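Local coordinates for protein amicyanin (Paracoccus versutus, PDB 1ID2) that probably carries electrons between redox partners as a small type I blue copper protein of the plastocyanin/azurin family, at residues 24-28 with 29-33; 56-59 with 60-64. One frame throughout, in Å; residues are numbered along the deposited sequence.

Overall arrangement
The two contacts are local ones in a single cupredoxin domain. Interaction 1 closes the hairpin of strands 22-27 and 30-31. Interaction 2 lies where strand 57-58 runs out into a loop. Their centres are 19 Å apart, and their nearest atoms come to about 4 Å without touching. The copper is bound by H54, C93, H96 and M99. Interaction 1 is the closer to it: the side chain of Y31 is about 5 Å from the metal, that of K59 about 13 Å. Y31 OH is hydrogen-bonded to O of N55, the residue between copper ligand H54 and segment 56-59. That bond ties interaction 1 to the chain leading into interaction 2.

Interaction 1. Residues 24-28 with 29-33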
loop_
_atom_site.group_PDB
_atom_site.type_symbol
_atom_site.label_atom_id
_atom_site.label_comp_id
_atom_site.label_asym_id
_atom_site.label_seq_id
_atom_site.Cartn_x
_atom_site.Cartn_y
_atom_site.Cartn_z
ATOM N N VAL A 24 -1.051 -7.350 1.712
ATOM C CA VAL A 24 -1.130 -7.532 0.289
ATOM C C VAL A 24 0.267 -7.882 -0.165
ATOM O O VAL A 24 1.205 -7.110 0.037
ATOM C CB VAL A 24 -1.635 -6.266 -0.438
ATOM C CG1 VAL A 24 -1.507 -6.447 -1.960
ATOM C CG2 VAL A 24 -3.102 -6.006 -0.068
ATOM N N GLY A 25 0.413 -9.101 -0.685
ATOM C CA GLY A 25 1.698 -9.552 -1.189
ATOM C C GLY A 25 1.968 -9.081 -2.596
ATOM O O GLY A 25 1.040 -8.778 -3.360
ATOM N N ILE A 26 3.247 -8.954 -2.916
ATOM C CA ILE A 26 3.655 -8.547 -4.246
ATOM C C ILE A 26 4.597 -9.589 -4.848
ATOM O O ILE A 26 5.713 -9.772 -4.360
ATOM C CB ILE A 26 4.358 -7.157 -4.220
ATOM C CG1 ILE A 26 3.536 -6.148 -3.392
ATOM C CG2 ILE A 26 4.521 -6.653 -5.643
ATOM C CD1 ILE A 26 4.289 -4.880 -2.999
ATOM N N GLU A 27 4.153 -10.250 -5.917
ATOM C CA GLU A 27 4.966 -11.255 -6.593
ATOM C C GLU A 27 4.698 -11.169 -8.065
ATOM O O GLU A 27 3.562 -10.970 -8.483
ATOM C CB GLU A 27 4.616 -12.675 -6.144
ATOM C CG GLU A 27 5.546 -13.307 -5.144
ATOM C CD GLU A 27 6.946 -13.523 -5.671
ATOM O OE1 GLU A 27 7.194 -14.506 -6.390
ATOM O OE2 GLU A 27 7.836 -12.784 -5.239
ATOM N N LYS A 28 5.752 -11.415 -8.835
ATOM C CA LYS A 28 5.707 -11.493 -10.287
ATOM C C LYS A 28 4.959 -10.335 -10.948
ATOM O O LYS A 28 4.136 -10.512 -11.842
ATOM C CB LYS A 28 5.195 -12.877 -10.705
ATOM C CG LYS A 28 5.804 -14.042 -9.833
ATOM C CD LYS A 28 7.227 -14.582 -10.250
ATOM C CE LYS A 28 8.330 -13.499 -10.336
ATOM N NZ LYS A 28 9.130 -13.191 -9.084
ATOM N N MET A 29 5.413 -9.137 -10.584
ATOM C CA MET A 29 4.917 -7.881 -11.105
ATOM C C MET A 29 3.416 -7.711 -10.909
ATOM O O MET A 29 2.783 -6.970 -11.659
ATOM C CB MET A 29 5.268 -7.743 -12.591
ATOM C CG MET A 29 6.731 -7.982 -12.906
ATOM S SD MET A 29 7.857 -6.810 -12.197
ATOM C CE MET A 29 7.824 -5.463 -13.383
ATOM N N LYS A 30 2.876 -8.304 -9.845
ATOM C CA LYS A 30 1.445 -8.202 -9.520
ATOM C C LYS A 30 1.303 -7.898 -8.038
ATOM O O LYS A 30 2.038 -8.442 -7.218
ATOM C CB LYS A 30 0.732 -9.536 -9.755
ATOM C CG LYS A 30 0.460 -9.915 -11.192
ATOM C CD LYS A 30 0.239 -11.425 -11.325
ATOM C CE LYS A 30 -1.048 -11.891 -10.656
ATOM N NZ LYS A 30 -1.173 -13.380 -10.650
ATOM N N TYR A 31 0.264 -7.153 -7.693
ATOM C CA TYR A 31 -0.236 -7.131 -6.329
ATOM C C TYR A 31 -1.114 -8.337 -6.255
ATOM O O TYR A 31 -2.050 -8.454 -7.044
ATOM C CB TYR A 31 -1.103 -5.897 -6.081
ATOM C CG TYR A 31 -0.329 -4.631 -6.149
ATOM C CD1 TYR A 31 0.637 -4.330 -5.180
ATOM C CD2 TYR A 31 -0.521 -3.745 -7.196
ATOM C CE1 TYR A 31 1.385 -3.163 -5.252
ATOM C CE2 TYR A 31 0.227 -2.584 -7.282
ATOM C CZ TYR A 31 1.167 -2.286 -6.316
ATOM O OH TYR A 31 1.815 -1.071 -6.397
ATOM N N LEU A 32 -0.908 -9.166 -5.241
ATOM C CA LEU A 32 -1.535 -10.475 -5.232
ATOM C C LEU A 32 -2.979 -10.416 -4.757
ATOM O O LEU A 32 -3.777 -11.284 -5.086
ATOM C CB LEU A 32 -0.718 -11.460 -4.388
ATOM C CG LEU A 32 0.657 -11.836 -4.962
ATOM C CD1 LEU A 32 1.178 -13.082 -4.247
ATOM C CD2 LEU A 32 0.570 -12.069 -6.467
ATOM N N THR A 33 -3.341 -9.344 -4.066
ATOM C CA THR A 33 -4.720 -9.151 -3.676
ATOM C C THR A 33 -5.118 -7.800 -4.224
ATOM O O THR A 33 -4.863 -6.774 -3.600
ATOM C CB THR A 33 -4.893 -9.134 -2.141
ATOM O OG1 THR A 33 -4.167 -10.220 -1.550
ATOM C CG2 THR A 33 -6.348 -9.252 -1.788
HETATM O O HOH W 1 -1.965 -10.715 -0.641
#
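L32 N donates a hydrogen bond to G25 O at 2.7 Å, and E27 and K30 bond to each other as a hydrogen-bonded antiparallel pair. The two bonds of that pair run from E27 N to K30 O and from K30 N to E27 O, each 3.1 Å. I26 CA adds a CH...O contact to K30 O.

The chain reverses in a type I' beta turn from E27 to K30, with K28 and M29 at its corners. The hairpin edges the larger sheet of the cupredoxin fold, and strand 22-27 bonds onward to strand 43-48.

Apolar contacts lie on both faces. I26 and Y31 run side by side, I26 CG1 being 3.9 Å from Y31 CD1. On this face I26 touches H54 and Y31 touches C93, both copper ligands, and Y91 meets the Y31 ring edge-to-face. V24 CG1 lies against Y31 CB. On the other face L32 CD1 rests 3.9 Å from E27 CB. L32 CG stands anti to its carbonyl carbon (chi1 -68°), which brings it over G25 O.

The charges sit at the turn. K28 NZ forms a salt bridge with E27 OE1 at 3.6 Å and another with E50.

Interaction 2. Residues 56-59 with 60-64; sequences VAFK and KGIVG
F58 turns its ring against V63, and I62 closes in beside it, where the chain leaves strand 57-58 and curls back on itself. This is a loop of the cupredoxin fold, running from strand 57-58 to its antiparallel partner 68-69. No hydrogen bond crosses between 56-59 and 60-64; the side-chain contact is apolar.

F58 can be followed outward. Its CB touches V63 CG2 at 3.8 Å. CG comes next and lies near both methyls of V63. CD1 is shared between V63 CG1, over the ring face, and I62 CG2, which approaches obliquely at 3.9 Å. CD2 is about equally far from CG2 and CG1 of V63. Farther out, CE1, CE2 and CZ all have V63 CG1 as their nearest partner. The pattern is that of a CH-pi contact. V63 CG1 sits 3.8 Å from the ring centroid, only 7° off the normal, squarely over one face. The F58 side chain crosses those of I62 and V63 at about a right angle. I81, F83 and F68 also pack on F58. An alanine in place of F58 would probably leave V63 CG1 without the ring face it rests on and open a gap beside I62 CG2.

V63 has chi1 -76°, which sets CG1 anti to its carbonyl carbon and CG2 between the backbone N and that carbon. One methyl thus covers the ring while the other meets its root. At the bend, G61 has phi 87°, where a side chain would jam against the carbonyl oxygen of K60. The chain then brings I62 back to K59, whose carbonyl O lies 3.4 Å from I62 CG1.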
loop_
_atom_site.group_PDB
_atom_site.type_symbol
_atom_site.label_atom_id
_atom_site.label_comp_id
_atom_site.label_asym_id
_atom_site.label_seq_id
_atom_site.Cartn_x
_atom_site.Cartn_y
_atom_site.Cartn_z
ATOM N N VAL A 56 3.919 1.760 -3.379
ATOM C CA VAL A 56 2.474 2.029 -3.435
ATOM C C VAL A 56 2.302 3.524 -3.638
ATOM O O VAL A 56 2.964 4.302 -2.947
ATOM C CB VAL A 56 1.767 1.589 -2.112
ATOM C CG1 VAL A 56 0.328 2.066 -2.072
ATOM C CG2 VAL A 56 1.775 0.087 -2.018
ATOM N N ALA A 57 1.602 3.908 -4.712
ATOM C CA ALA A 57 1.400 5.320 -5.050
ATOM C C ALA A 57 -0.042 5.658 -5.439
ATOM O O ALA A 57 -0.836 4.778 -5.816
ATOM C CB ALA A 57 2.364 5.744 -6.165
ATOM N N PHE A 58 -0.415 6.907 -5.185
ATOM C CA PHE A 58 -1.777 7.382 -5.431
ATOM C C PHE A 58 -1.638 8.643 -6.282
ATOM O O PHE A 58 -0.717 9.432 -6.074
ATOM C CB PHE A 58 -2.510 7.722 -4.111
ATOM C CG PHE A 58 -2.727 6.525 -3.163
ATOM C CD1 PHE A 58 -3.827 5.698 -3.296
ATOM C CD2 PHE A 58 -1.827 6.247 -2.141
ATOM C CE1 PHE A 58 -4.018 4.600 -2.439
ATOM C CE2 PHE A 58 -2.019 5.157 -1.285
ATOM C CZ PHE A 58 -3.106 4.338 -1.436
ATOM N N LYS A 59 -2.436 8.736 -7.342
ATOM C CA LYS A 59 -2.533 9.961 -8.142
ATOM C C LYS A 59 -3.132 11.093 -7.290
ATOM O O LYS A 59 -3.659 10.852 -6.200
ATOM C CB LYS A 59 -3.443 9.736 -9.361
ATOM C CG LYS A 59 -2.948 8.734 -10.406
ATOM C CD LYS A 59 -1.969 9.399 -11.347
ATOM C CE LYS A 59 -1.262 8.400 -12.247
ATOM N NZ LYS A 59 0.115 8.892 -12.587
ATOM N N LYS A 60 -3.156 12.300 -7.851
ATOM C CA LYS A 60 -3.737 13.459 -7.182
ATOM C C LYS A 60 -5.210 13.201 -6.915
ATOM O O LYS A 60 -5.909 12.651 -7.768
ATOM C CB LYS A 60 -3.624 14.707 -8.061
ATOM C CG LYS A 60 -2.508 15.669 -7.677
ATOM C CD LYS A 60 -2.878 17.126 -7.984
ATOM C CE LYS A 60 -3.598 17.275 -9.327
ATOM N NZ LYS A 60 -2.760 16.894 -10.511
ATOM N N GLY A 61 -5.687 13.641 -5.757
ATOM C CA GLY A 61 -7.118 13.680 -5.530
ATOM C C GLY A 61 -7.672 12.390 -4.990
ATOM O O GLY A 61 -8.888 12.237 -4.895
ATOM N N ILE A 62 -6.796 11.444 -4.664
ATOM C CA ILE A 62 -7.256 10.129 -4.225
ATOM C C ILE A 62 -7.195 9.981 -2.694
ATOM O O ILE A 62 -8.224 9.767 -2.058
ATOM C CB ILE A 62 -6.463 8.986 -4.938
ATOM C CG1 ILE A 62 -6.580 9.138 -6.461
ATOM C CG2 ILE A 62 -6.978 7.623 -4.501
ATOM C CD1 ILE A 62 -7.950 8.855 -7.030
ATOM N N VAL A 63 -6.014 10.158 -2.099
ATOM C CA VAL A 63 -5.903 10.123 -0.642
ATOM C C VAL A 63 -5.710 11.502 -0.045
ATOM O O VAL A 63 -5.506 11.639 1.160
ATOM C CB VAL A 63 -4.740 9.230 -0.159
ATOM C CG1 VAL A 63 -5.137 7.785 -0.298
ATOM C CG2 VAL A 63 -3.443 9.560 -0.909
ATOM N N GLY A 64 -5.720 12.506 -0.910
ATOM C CA GLY A 64 -5.542 13.882 -0.497
ATOM C C GLY A 64 -5.668 14.722 -1.747
ATOM O O GLY A 64 -5.950 14.182 -2.820
#